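Side-chain contact in CRISPR-associated protein, Cse2 family (Thermobifida fusca, PDB 4H79), which is the CasB (Cse2) component of the CRISPR-associated Cascade complex and probably binds nucleic acid: residues Phe20-Val25 against Arg106-Gly111. Numbering follows the deposited sequence.
With EDO (1,2-ethanediol), chain C; EDO (1,2-ethanediol), chain B.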
ATOM      1  N   PHE A  20      -0.662  -7.207 -10.372  1.00 27.22           N
ATOM      2  CA  PHE A  20       0.731  -7.602 -10.142  1.00 28.50           C
ATOM      3  C   PHE A  20       1.110  -7.522  -8.690  1.00 30.92           C
ATOM      4  O   PHE A  20       1.741  -8.472  -8.158  1.00 25.47           O
ATOM      5  CB  PHE A  20       1.745  -6.785 -10.946  1.00 31.07           C
ATOM      6  CG  PHE A  20       3.203  -7.143 -10.588  1.00 30.68           C
ATOM      7  CD1 PHE A  20       3.818  -8.327 -11.099  1.00 30.43           C
ATOM      8  CD2 PHE A  20       3.928  -6.340  -9.691  1.00 31.98           C
ATOM      9  CE1 PHE A  20       5.144  -8.661 -10.756  1.00 26.94           C
ATOM     10  CE2 PHE A  20       5.239  -6.680  -9.315  1.00 31.72           C
ATOM     11  CZ  PHE A  20       5.846  -7.833  -9.832  1.00 28.31           C
ATOM     12  N   VAL A  21       0.792  -6.378  -8.053  1.00 27.46           N
ATOM     13  CA  VAL A  21       1.250  -6.169  -6.679  1.00 22.52           C
ATOM     14  C   VAL A  21       0.591  -7.192  -5.753  1.00 27.21           C
ATOM     15  O   VAL A  21       1.229  -7.726  -4.869  1.00 22.76           O
ATOM     16  CB  VAL A  21       0.923  -4.730  -6.206  1.00 25.43           C
ATOM     17  CG1 VAL A  21       1.070  -4.592  -4.669  1.00 21.90           C
ATOM     18  CG2 VAL A  21       1.803  -3.735  -6.949  1.00 26.15           C
ATOM     19  N   ASP A  22      -0.693  -7.468  -5.964  1.00 24.69           N
ATOM     20  CA  ASP A  22      -1.380  -8.486  -5.167  1.00 25.75           C
ATOM     21  C   ASP A  22      -0.643  -9.859  -5.267  1.00 27.39           C
ATOM     22  O   ASP A  22      -0.460 -10.552  -4.251  1.00 28.60           O
ATOM     23  CB  ASP A  22      -2.820  -8.660  -5.701  1.00 25.74           C
ATOM     24  CG  ASP A  22      -3.504  -9.854  -5.091  1.00 29.83           C
ATOM     25  OD1 ASP A  22      -3.592 -10.012  -3.844  1.00 33.44           O
ATOM     26  OD2 ASP A  22      -3.936 -10.687  -5.874  1.00 32.63           O
ATOM     27  N   GLN A  23      -0.310 -10.289  -6.507  1.00 28.78           N
ATOM     28  CA  GLN A  23       0.339 -11.575  -6.744  1.00 27.77           C
ATOM     29  C   GLN A  23       1.770 -11.550  -6.120  1.00 27.36           C
ATOM     30  O   GLN A  23       2.182 -12.493  -5.444  1.00 29.01           O
ATOM     31  CB  GLN A  23       0.337 -11.862  -8.290  1.00 32.44           C
ATOM     32  CG  GLN A  23       0.884 -13.215  -8.713  1.00 39.46           C
ATOM     33  CD  GLN A  23       0.274 -14.369  -7.910  1.00 48.88           C
ATOM     34  OE1 GLN A  23      -0.963 -14.472  -7.742  1.00 45.84           O
ATOM     35  NE2 GLN A  23       1.145 -15.238  -7.393  1.00 49.93           N
ATOM     36  N   ARG A  24       2.512 -10.456  -6.305  1.00 24.61           N
ATOM     37  CA  ARG A  24       3.865 -10.397  -5.789  1.00 26.68           C
ATOM     38  C   ARG A  24       3.874 -10.385  -4.219  1.00 26.30           C
ATOM     39  O   ARG A  24       4.683 -11.063  -3.594  1.00 23.22           O
ATOM     40  CB  ARG A  24       4.572  -9.144  -6.327  1.00 26.20           C
ATOM     41  CG  ARG A  24       6.054  -9.097  -5.891  1.00 26.88           C
ATOM     42  CD  ARG A  24       6.883 -10.133  -6.698  1.00 32.68           C
ATOM     43  NE  ARG A  24       8.255 -10.162  -6.171  1.00 36.14           N
ATOM     44  CZ  ARG A  24       8.757 -11.123  -5.408  1.00 37.20           C
ATOM     45  NH1 ARG A  24       8.037 -12.193  -5.138  1.00 42.13           N
ATOM     46  NH2 ARG A  24      10.000 -11.019  -4.939  1.00 31.51           N
ATOM     47  N   VAL A  25       3.011  -9.579  -3.585  1.00 23.22           N
ATOM     48  CA  VAL A  25       2.957  -9.506  -2.106  1.00 19.26           C
ATOM     49  C   VAL A  25       2.483 -10.880  -1.585  1.00 21.21           C
ATOM     50  O   VAL A  25       3.002 -11.353  -0.558  1.00 22.92           O
ATOM     51  CB  VAL A  25       1.959  -8.417  -1.655  1.00 24.30           C
ATOM     52  CG1 VAL A  25       1.629  -8.541  -0.191  1.00 19.90           C
ATOM     53  CG2 VAL A  25       2.469  -7.019  -2.010  1.00 19.90           C
ATOM     54  N   ARG A 106      -1.680 -12.537   8.296  1.00 23.10           N
ATOM     55  CA  ARG A 106      -1.321 -11.896   7.036  1.00 27.24           C
ATOM     56  C   ARG A 106      -1.710 -10.410   6.999  1.00 28.59           C
ATOM     57  O   ARG A 106      -2.904 -10.068   7.136  1.00 26.77           O
ATOM     58  CB  ARG A 106      -2.005 -12.599   5.860  1.00 24.37           C
ATOM     59  CG  ARG A 106      -1.632 -14.118   5.728  1.00 26.72           C
ATOM     60  CD  ARG A 106      -2.592 -14.842   4.786  1.00 41.64           C
ATOM     61  NE  ARG A 106      -2.069 -16.188   4.444  1.00 53.26           N
ATOM     62  CZ  ARG A 106      -2.372 -17.335   5.075  1.00 59.25           C
ATOM     63  NH1 ARG A 106      -3.220 -17.368   6.100  1.00 62.26           N
ATOM     64  NH2 ARG A 106      -1.828 -18.471   4.681  1.00 56.80           N
ATOM     65  N   MET A 107      -0.732  -9.547   6.758  1.00 21.50           N
ATOM     66  CA  MET A 107      -1.024  -8.069   6.746  1.00 17.65           C
ATOM     67  C   MET A 107      -1.543  -7.598   5.406  1.00 20.34           C
ATOM     68  O   MET A 107      -2.119  -6.516   5.276  1.00 23.88           O
ATOM     69  CB  MET A 107       0.163  -7.241   7.196  1.00 16.69           C
ATOM     70  CG  MET A 107       0.502  -7.459   8.701  1.00 16.59           C
ATOM     71  SD  MET A 107      -0.963  -6.977   9.767  1.00 23.11           S
ATOM     72  CE  MET A 107      -1.748  -8.499  10.191  1.00 26.61           C
ATOM     73  N   HIS A 108      -1.388  -8.431   4.377  1.00 20.78           N
ATOM     74  CA  HIS A 108      -2.059  -8.170   3.116  1.00 24.09           C
ATOM     75  C   HIS A 108      -3.279  -9.092   2.960  1.00 27.18           C
ATOM     76  O   HIS A 108      -3.114 -10.322   2.871  1.00 25.17           O
ATOM     77  CB  HIS A 108      -1.083  -8.322   1.920  1.00 21.64           C
ATOM     78  CG  HIS A 108      -1.782  -8.468   0.610  1.00 19.74           C
ATOM     79  ND1 HIS A 108      -2.578  -7.470   0.054  1.00 23.98           N
ATOM     80  CD2 HIS A 108      -1.848  -9.556  -0.268  1.00 21.79           C
ATOM     81  CE1 HIS A 108      -3.133  -7.927  -1.121  1.00 27.32           C
ATOM     82  NE2 HIS A 108      -2.685  -9.194  -1.334  1.00 22.28           N
ATOM     83  N   GLN A 109      -4.494  -8.522   2.945  1.00 20.89           N
ATOM     84  CA  GLN A 109      -5.746  -9.297   2.736  1.00 21.21           C
ATOM     85  C   GLN A 109      -6.609  -8.497   1.810  1.00 25.10           C
ATOM     86  O   GLN A 109      -6.818  -7.284   2.035  1.00 26.26           O
ATOM     87  CB  GLN A 109      -6.494  -9.577   4.054  1.00 21.10           C
ATOM     88  CG  GLN A 109      -5.674 -10.500   4.960  1.00 22.90           C
ATOM     89  CD  GLN A 109      -6.361 -10.848   6.282  1.00 25.47           C
ATOM     90  OE1 GLN A 109      -7.559 -11.024   6.297  1.00 27.55           O
ATOM     91  NE2 GLN A 109      -5.600 -10.975   7.385  1.00 22.49           N
ATOM     92  N   ARG A 110      -7.120  -9.175   0.756  1.00 23.93           N
ATOM     93  CA  ARG A 110      -7.983  -8.539  -0.220  1.00 28.36           C
ATOM     94  C   ARG A 110      -9.235  -8.001   0.440  1.00 29.78           C
ATOM     95  O   ARG A 110      -9.792  -8.636   1.362  1.00 31.12           O
ATOM     96  CB  ARG A 110      -8.427  -9.521  -1.330  1.00 31.74           C
ATOM     97  CG  ARG A 110      -7.293 -10.001  -2.237  1.00 40.96           C
ATOM     98  CD  ARG A 110      -6.541  -8.890  -2.988  1.00 38.96           C
ATOM     99  NE  ARG A 110      -7.411  -7.926  -3.642  1.00 53.97           N
ATOM    100  CZ  ARG A 110      -8.198  -8.229  -4.651  1.00 39.82           C
ATOM    101  NH1 ARG A 110      -8.183  -9.439  -5.140  1.00 57.93           N
ATOM    102  NH2 ARG A 110      -8.970  -7.328  -5.182  1.00 43.18           N
ATOM    103  N   GLY A 111      -9.703  -6.859  -0.062  1.00 27.54           N
ATOM    104  CA  GLY A 111     -11.011  -6.318   0.362  1.00 32.20           C
ATOM    105  C   GLY A 111     -10.879  -5.334   1.521  1.00 39.46           C
ATOM    106  O   GLY A 111     -11.851  -4.696   1.869  1.00 36.35           O
TER
HETATM  107  C1  EDO C 302      -4.870 -11.909   0.061  1.00 41.38           C
HETATM  108  O1  EDO C 302      -6.248 -11.858   0.523  1.00 41.37           O
HETATM  109  C2  EDO C 302      -4.128 -13.062   0.736  1.00 47.66           C
HETATM  110  O2  EDO C 302      -4.120 -12.758   2.131  1.00 37.43           O
HETATM  111  C1  EDO B 301     -13.076  -5.577   5.975  1.00 58.09           C
HETATM  112  O1  EDO B 301     -13.033  -6.013   4.613  1.00 62.92           O
HETATM  113  C2  EDO B 301     -14.196  -4.562   6.139  1.00 56.42           C
HETATM  114  O2  EDO B 301     -13.708  -3.258   5.788  1.00 63.19           O
HETATM  115  O   HOH W   1      -6.318 -11.685  -5.177  1.00 46.09           O
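D22 OD1 is gripped by two groups: H108 NE2 donates to it at 2.8 Å, and R26, one turn further along the same helix, makes a salt bridge to it. The first bond is a His-carboxylate hydrogen bond that ties helix 16-33 to the loop between helices 80-99 and 114-119 in this all-helical protein. OD1 receives it through its anti lone pair, almost in the ring plane of H108, although carboxylate and ring planes lie 59° apart. The other ring nitrogen, ND1, accepts from Y167 N, so both nitrogens are engaged and the ring's rotation is fixed. V25 CB lies over one ring face, and V25 CG1, anti to the backbone N (chi1 166°), comes 3.5 Å from H108 CG. A leucine at H108 would probably leave D22 OD1 without its N-H donor from the loop and Y167 N without its acceptor. The R110 chain, bent at chi2 and chi3, sets CD 3.3 Å from D22 OD1, while its NE makes a salt bridge with D166. A 1,2-ethanediol, probably from the crystallisation liquor, accepts from R110 N and donates to H108 O. One water donates to D22 OD2 at 2.7 Å and accepts from R110 NH1 at 2.9 Å.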